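Local coordinates for protein glucosamine-6-phosphate deaminase (Thermotoga maritima, PDB 1J5X) that belongs to the SIS-domain family and folds into two parallel beta-sheets flanked by helices, at residues E32-V35 against L36-K40; M166-L169 against S170-L174; E19-D22 against Q23-L27. One frame throughout, in Å; residues are numbered along the deposited sequence.

Contact 1. Residues E32-V35 against L36-K40; sequences ENFV and LNLEK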
# COMPACT_ATOMS: atom_id res chain seq x y z
N GLU A 32 0.38 15.20 -12.55
CA GLU A 32 0.89 16.37 -13.26
C GLU A 32 0.84 17.64 -12.48
O GLU A 32 1.71 18.48 -12.60
CB GLU A 32 0.14 16.55 -14.59
CG GLU A 32 0.27 15.33 -15.52
CD GLU A 32 -0.48 15.49 -16.84
OE1 GLU A 32 -1.39 16.35 -16.90
OE2 GLU A 32 -0.17 14.76 -17.81
N ASN A 33 -0.17 17.78 -11.64
CA ASN A 33 -0.23 19.02 -10.89
C ASN A 33 0.56 19.05 -9.59
O ASN A 33 1.03 20.11 -9.18
CB ASN A 33 -1.68 19.39 -10.67
CG ASN A 33 -2.32 19.83 -11.95
OD1 ASN A 33 -2.22 21.13 -12.22
ND2 ASN A 33 -2.86 19.03 -12.72
N PHE A 34 0.70 17.90 -8.94
CA PHE A 34 1.41 17.88 -7.68
C PHE A 34 2.76 17.12 -7.77
O PHE A 34 3.78 17.62 -7.35
CB PHE A 34 0.54 17.17 -6.59
CG PHE A 34 1.23 17.04 -5.26
CD1 PHE A 34 1.30 18.14 -4.39
CD2 PHE A 34 1.74 15.82 -4.85
CE1 PHE A 34 1.87 18.01 -3.11
CE2 PHE A 34 2.31 15.67 -3.59
CZ PHE A 34 2.39 16.76 -2.71
N VAL A 35 2.73 15.90 -8.29
CA VAL A 35 3.98 15.10 -8.30
C VAL A 35 5.11 15.75 -9.14
O VAL A 35 6.22 15.98 -8.64
CB VAL A 35 3.69 13.65 -8.75
CG1 VAL A 35 5.01 12.83 -8.67
CG2 VAL A 35 2.73 12.97 -7.76
N LEU A 36 4.80 16.03 -10.39
CA LEU A 36 5.77 16.66 -11.28
C LEU A 36 6.29 17.99 -10.79
O LEU A 36 7.25 18.47 -11.33
CB LEU A 36 5.16 16.90 -12.64
CG LEU A 36 4.90 15.62 -13.38
CD1 LEU A 36 4.39 16.01 -14.76
CD2 LEU A 36 6.23 14.79 -13.48
N ASN A 37 5.66 18.60 -9.78
CA ASN A 37 6.16 19.91 -9.32
C ASN A 37 6.90 19.81 -8.00
O ASN A 37 7.45 20.80 -7.48
CB ASN A 37 5.00 20.94 -9.24
CG ASN A 37 4.45 21.32 -10.63
OD1 ASN A 37 5.35 21.74 -11.52
ND2 ASN A 37 3.23 21.22 -10.90
N LEU A 38 6.94 18.59 -7.47
CA LEU A 38 7.57 18.31 -6.19
C LEU A 38 9.05 18.71 -6.08
O LEU A 38 9.49 19.14 -5.02
CB LEU A 38 7.38 16.81 -5.89
CG LEU A 38 7.00 16.10 -4.59
CD1 LEU A 38 5.85 16.76 -3.86
CD2 LEU A 38 6.63 14.66 -4.94
N GLU A 39 9.85 18.60 -7.14
CA GLU A 39 11.24 18.98 -6.94
C GLU A 39 11.48 20.49 -6.77
O GLU A 39 12.49 20.88 -6.17
CB GLU A 39 12.14 18.43 -8.04
CG GLU A 39 11.76 18.84 -9.41
CD GLU A 39 12.61 18.11 -10.43
OE1 GLU A 39 12.11 17.89 -11.56
OE2 GLU A 39 13.76 17.78 -10.09
N LYS A 40 10.57 21.32 -7.25
CA LYS A 40 10.71 22.78 -7.10
C LYS A 40 10.12 23.32 -5.75
O LYS A 40 10.04 22.61 -4.72
CB LYS A 40 10.00 23.51 -8.25
CG LYS A 40 10.24 22.97 -9.65
CD LYS A 40 9.67 23.93 -10.72
CE LYS A 40 8.19 24.28 -10.47
NZ LYS A 40 7.69 25.40 -11.35
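The side-chain amide of N37 turns back on the last turn of helix 27-35 and gives its ND2 to N33 O at 3.0 Å, in a nearly straight bond. The carbonyl oxygen lies close to the plane of that amide, whereas the donor comes at the carbonyl from above its plane. With chi1 at -68°, CG of N37 stands opposite its own carbonyl carbon, and this swings the amide back over the helix end. Two backbone bonds complete the polar part: N37 N reaches F34 O at 3.2 Å, and L38 N reaches V35 O at 2.9 Å, the latter closing a type I turn from V35 to L38. A second type I turn, N37 to K40, overlaps it.

Outward from these bonds the contact is apolar. L38 CD1 sits over one face of the F34 ring, 4.0 Å from its centroid, in a CH-pi contact that brings it closest to CZ, at 3.6 Å. L36 CD1 lies against E32, 3.8 Å from CA, while E32 OE2 forms a salt bridge with K28. The F34 ring also meets the rings of F30 and F151, and V35 packs on F173 of helix 162-179. Chemically, then, the helix hands its last carbonyls to one side-chain amide and two turn amides, so the chain can leave the helix with N33 O, F34 O and V35 O all supplied with donors.

Contact 2. Residues M166-L169 against S170-L174; sequences MILL and SLMFL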
# COMPACT_ATOMS: atom_id res chain seq x y z
N MSE A 166 -1.61 7.27 -4.33
CA MSE A 166 -1.07 8.57 -4.61
C MSE A 166 0.07 9.04 -3.72
O MSE A 166 1.01 9.69 -4.18
CB MSE A 166 -2.24 9.64 -4.68
CG MSE A 166 -3.20 9.22 -5.74
SE MSE A 166 -4.80 10.50 -5.58
CE MSE A 166 -5.64 10.02 -7.26
N ILE A 167 0.04 8.70 -2.42
CA ILE A 167 1.13 9.14 -1.57
C ILE A 167 2.36 8.24 -1.96
O ILE A 167 3.48 8.74 -2.06
CB ILE A 167 0.79 8.96 -0.07
CG1 ILE A 167 -0.28 10.04 0.34
CG2 ILE A 167 2.07 9.17 0.81
CD1 ILE A 167 -0.93 9.74 1.66
N LEU A 168 2.10 6.98 -2.21
CA LEU A 168 3.22 6.05 -2.57
C LEU A 168 3.90 6.55 -3.87
O LEU A 168 5.14 6.69 -3.93
CB LEU A 168 2.68 4.63 -2.70
CG LEU A 168 3.75 3.57 -3.05
CD1 LEU A 168 4.92 3.66 -2.04
CD2 LEU A 168 3.14 2.19 -3.10
N LEU A 169 3.08 6.84 -4.86
CA LEU A 169 3.61 7.37 -6.12
C LEU A 169 4.45 8.59 -5.85
O LEU A 169 5.59 8.76 -6.37
CB LEU A 169 2.47 7.75 -7.03
CG LEU A 169 2.82 8.68 -8.19
CD1 LEU A 169 3.79 7.93 -9.13
CD2 LEU A 169 1.55 8.99 -8.96
N SER A 170 3.92 9.51 -5.04
CA SER A 170 4.68 10.73 -4.78
C SER A 170 6.04 10.52 -4.10
O SER A 170 7.04 11.17 -4.48
CB SER A 170 3.86 11.72 -3.88
OG SER A 170 2.57 11.94 -4.44
N LEU A 171 6.09 9.64 -3.11
CA LEU A 171 7.32 9.43 -2.38
C LEU A 171 8.28 8.59 -3.24
O LEU A 171 9.45 8.82 -3.11
CB LEU A 171 7.08 8.75 -1.01
CG LEU A 171 6.15 9.55 -0.08
CD1 LEU A 171 5.97 8.81 1.27
CD2 LEU A 171 6.71 10.92 0.11
N MSE A 172 7.79 7.66 -4.05
CA MSE A 172 8.74 6.88 -4.91
C MSE A 172 9.38 7.89 -5.87
O MSE A 172 10.60 7.92 -6.08
CB MSE A 172 7.98 5.83 -5.68
CG MSE A 172 7.50 4.74 -4.77
SE MSE A 172 6.53 3.36 -5.76
CE MSE A 172 8.05 2.40 -6.54
N PHE A 173 8.54 8.71 -6.49
CA PHE A 173 9.04 9.73 -7.44
C PHE A 173 10.04 10.66 -6.77
O PHE A 173 11.13 10.96 -7.32
CB PHE A 173 7.81 10.46 -8.05
CG PHE A 173 8.15 11.52 -9.08
CD1 PHE A 173 8.57 12.78 -8.69
CD2 PHE A 173 8.02 11.26 -10.42
CE1 PHE A 173 8.85 13.79 -9.62
CE2 PHE A 173 8.30 12.28 -11.39
CZ PHE A 173 8.70 13.52 -10.97
N LEU A 174 9.72 11.13 -5.58
CA LEU A 174 10.63 11.99 -4.82
C LEU A 174 12.00 11.30 -4.53
O LEU A 174 13.10 11.92 -4.60
CB LEU A 174 9.95 12.36 -3.49
CG LEU A 174 10.71 13.26 -2.51
CD1 LEU A 174 9.81 13.84 -1.44
CD2 LEU A 174 11.68 12.44 -1.80
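Four successive i to i+4 bonds carry the backbone from M166-L169 into S170-L174 as unbroken alpha helix. L171 N to I167 O, at 3.0 Å, and M172 N to L168 O, at 2.8 Å, both lie nearly in line with their carbonyls. M166 O takes two donors: S170 N, and S170 OG at 2.8 Å, which arrive from opposite faces of the carbonyl plane. The serine hydroxyl gets there because OG stands beside its own backbone N (chi1 -52°), folded back toward the preceding turn, and a buried polar atom is thus satisfied within its own helix.

This is helix 162-179 of the SIS domain, buried from M166 to F173, with neighbours on several sides: L66 and Y73 of helix 62-78 meet I167 and M172 respectively, F186 of helix 184-205 meets L169, and F30 of helix 27-35 meets M166. Between its own turns the packing is apolar. I167 and L171 run side by side and point the same way, with CG2 of the isoleucine 3.9 Å from CD1 of the leucine. In selenomethionine M172, chi1 of -70° and an extended chi2 place SE 3.9 Å from L168 CG as the two side chains cross at a slant.

Contact 3. Residues E19-D22 against Q23-L27; sequences EITD and QKNEL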
# COMPACT_ATOMS: atom_id res chain seq x y z
N GLU A 19 -13.82 6.66 -4.93
CA GLU A 19 -12.42 6.90 -4.65
C GLU A 19 -11.52 5.77 -5.24
O GLU A 19 -10.42 6.03 -5.65
CB GLU A 19 -12.29 7.08 -3.13
CG GLU A 19 -13.05 8.40 -2.78
CD GLU A 19 -13.12 8.78 -1.30
OE1 GLU A 19 -12.90 7.92 -0.45
OE2 GLU A 19 -13.42 9.94 -1.02
N ILE A 20 -11.96 4.54 -5.29
CA ILE A 20 -11.12 3.50 -5.95
C ILE A 20 -10.99 3.92 -7.45
O ILE A 20 -9.89 3.96 -8.06
CB ILE A 20 -11.79 2.12 -5.87
CG1 ILE A 20 -11.89 1.70 -4.41
CG2 ILE A 20 -11.04 1.09 -6.71
CD1 ILE A 20 -12.51 0.30 -4.27
N THR A 21 -12.14 4.24 -8.03
CA THR A 21 -12.19 4.63 -9.44
C THR A 21 -11.38 5.88 -9.76
O THR A 21 -10.92 6.05 -10.89
CB THR A 21 -13.68 4.82 -9.89
OG1 THR A 21 -14.34 3.59 -9.63
CG2 THR A 21 -13.76 5.08 -11.42
N ASP A 22 -11.14 6.71 -8.75
CA ASP A 22 -10.35 7.90 -8.96
C ASP A 22 -8.89 7.54 -9.36
O ASP A 22 -8.18 8.41 -9.84
CB ASP A 22 -10.29 8.78 -7.72
CG ASP A 22 -11.57 9.62 -7.50
OD1 ASP A 22 -12.34 9.76 -8.49
OD2 ASP A 22 -11.75 10.14 -6.36
N GLN A 23 -8.47 6.31 -9.11
CA GLN A 23 -7.11 5.93 -9.47
C GLN A 23 -7.07 5.82 -11.00
O GLN A 23 -6.00 5.79 -11.61
CB GLN A 23 -6.73 4.62 -8.79
CG GLN A 23 -6.36 4.89 -7.32
CD GLN A 23 -6.63 3.72 -6.42
OE1 GLN A 23 -5.63 3.36 -5.66
NE2 GLN A 23 -7.75 3.14 -6.39
N LYS A 24 -8.25 5.73 -11.59
CA LYS A 24 -8.32 5.70 -13.04
C LYS A 24 -8.62 7.09 -13.54
O LYS A 24 -8.00 7.57 -14.49
CB LYS A 24 -9.42 4.77 -13.52
CG LYS A 24 -9.95 5.17 -14.92
CD LYS A 24 -10.69 4.03 -15.54
CE LYS A 24 -12.16 4.10 -15.28
NZ LYS A 24 -12.91 3.16 -16.20
N ASN A 25 -9.58 7.78 -12.91
CA ASN A 25 -9.96 9.10 -13.41
C ASN A 25 -9.18 10.34 -13.03
O ASN A 25 -9.19 11.32 -13.76
CB ASN A 25 -11.44 9.37 -13.07
CG ASN A 25 -12.38 8.38 -13.75
OD1 ASN A 25 -12.18 8.05 -14.92
ND2 ASN A 25 -13.40 7.92 -13.03
N GLU A 26 -8.52 10.32 -11.89
CA GLU A 26 -7.86 11.53 -11.44
C GLU A 26 -6.36 11.44 -11.22
O GLU A 26 -5.72 12.42 -10.88
CB GLU A 26 -8.53 11.96 -10.12
CG GLU A 26 -10.08 11.86 -10.21
CD GLU A 26 -10.83 12.56 -9.05
OE1 GLU A 26 -10.24 12.72 -7.95
OE2 GLU A 26 -12.02 12.95 -9.23
N LEU A 27 -5.81 10.26 -11.42
CA LEU A 27 -4.39 10.07 -11.14
C LEU A 27 -3.47 10.93 -12.00
O LEU A 27 -2.53 11.51 -11.49
CB LEU A 27 -4.05 8.58 -11.31
CG LEU A 27 -2.64 8.15 -10.85
CD1 LEU A 27 -2.50 8.38 -9.29
CD2 LEU A 27 -2.49 6.66 -11.22
O HOH W 1 -14.06 8.37 -10.12
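D22 and E26 both carry CG beside the backbone N, at chi1 -78° and -44°, and from there the two side chains run the same way, one helical turn apart. Their carboxylates stack with planes 10° apart, and D22 OD1 lies 3.3 Å from E26 OE2. Two like charges so close would repel, but D22 OD2 is held in salt bridges by K18 and K162, which probably offset part of the repulsion; K162 also makes a long, weak ion pair with E26. A water gives a hydrogen to D22 OD1 at 2.7 Å and accepts one from N25 ND2, bridging D22 to N25, three residues further on. The same ND2 lies against the methyl CG2 of T21, at 3.3 Å.

On another side the extended chain of Q23 brings its amide to I20. NE2 meets I20 O at 2.8 Å, straight, in the carbonyl plane and on a lone pair, while Q23 N reaches the same oxygen from above that plane. S165 bonds OE1 of the glutamine, and Q316 takes a further bond from NE2. T21 O likewise takes both K24 N and N25 N, and E26 N closes on D22 O at 2.8 Å. Q23 N and K24 N thus bond three residues back, where the helix is kinked. Helix 15-25 ends here, and E26, first to leave helical angles, is also the N-cap residue of helix 27-35, a helix-to-helix junction.

How the contacts relate
Contact 2 is the core member, wholly buried in helix 162-179, while contact 1 lies at the surface and contact 3 is partly buried. Contacts 3 and 1 sit at the C-terminal ends of successive helices, 15-25 and 27-35; each packs on contact 2, though they do not touch each other. L38 CD2 comes within 3.5 Å of S170 O, and M166 CE within 4.0 Å of D22 O, so both N-terminal helix ends lean on the same helix. Chemistry follows place: aliphatic and selenium packing with one serine bond inside, an asparagine amide and an aromatic CH-pi contact at the surface, and carboxylates, lysines, water and a glutamine where contact 3 is half open.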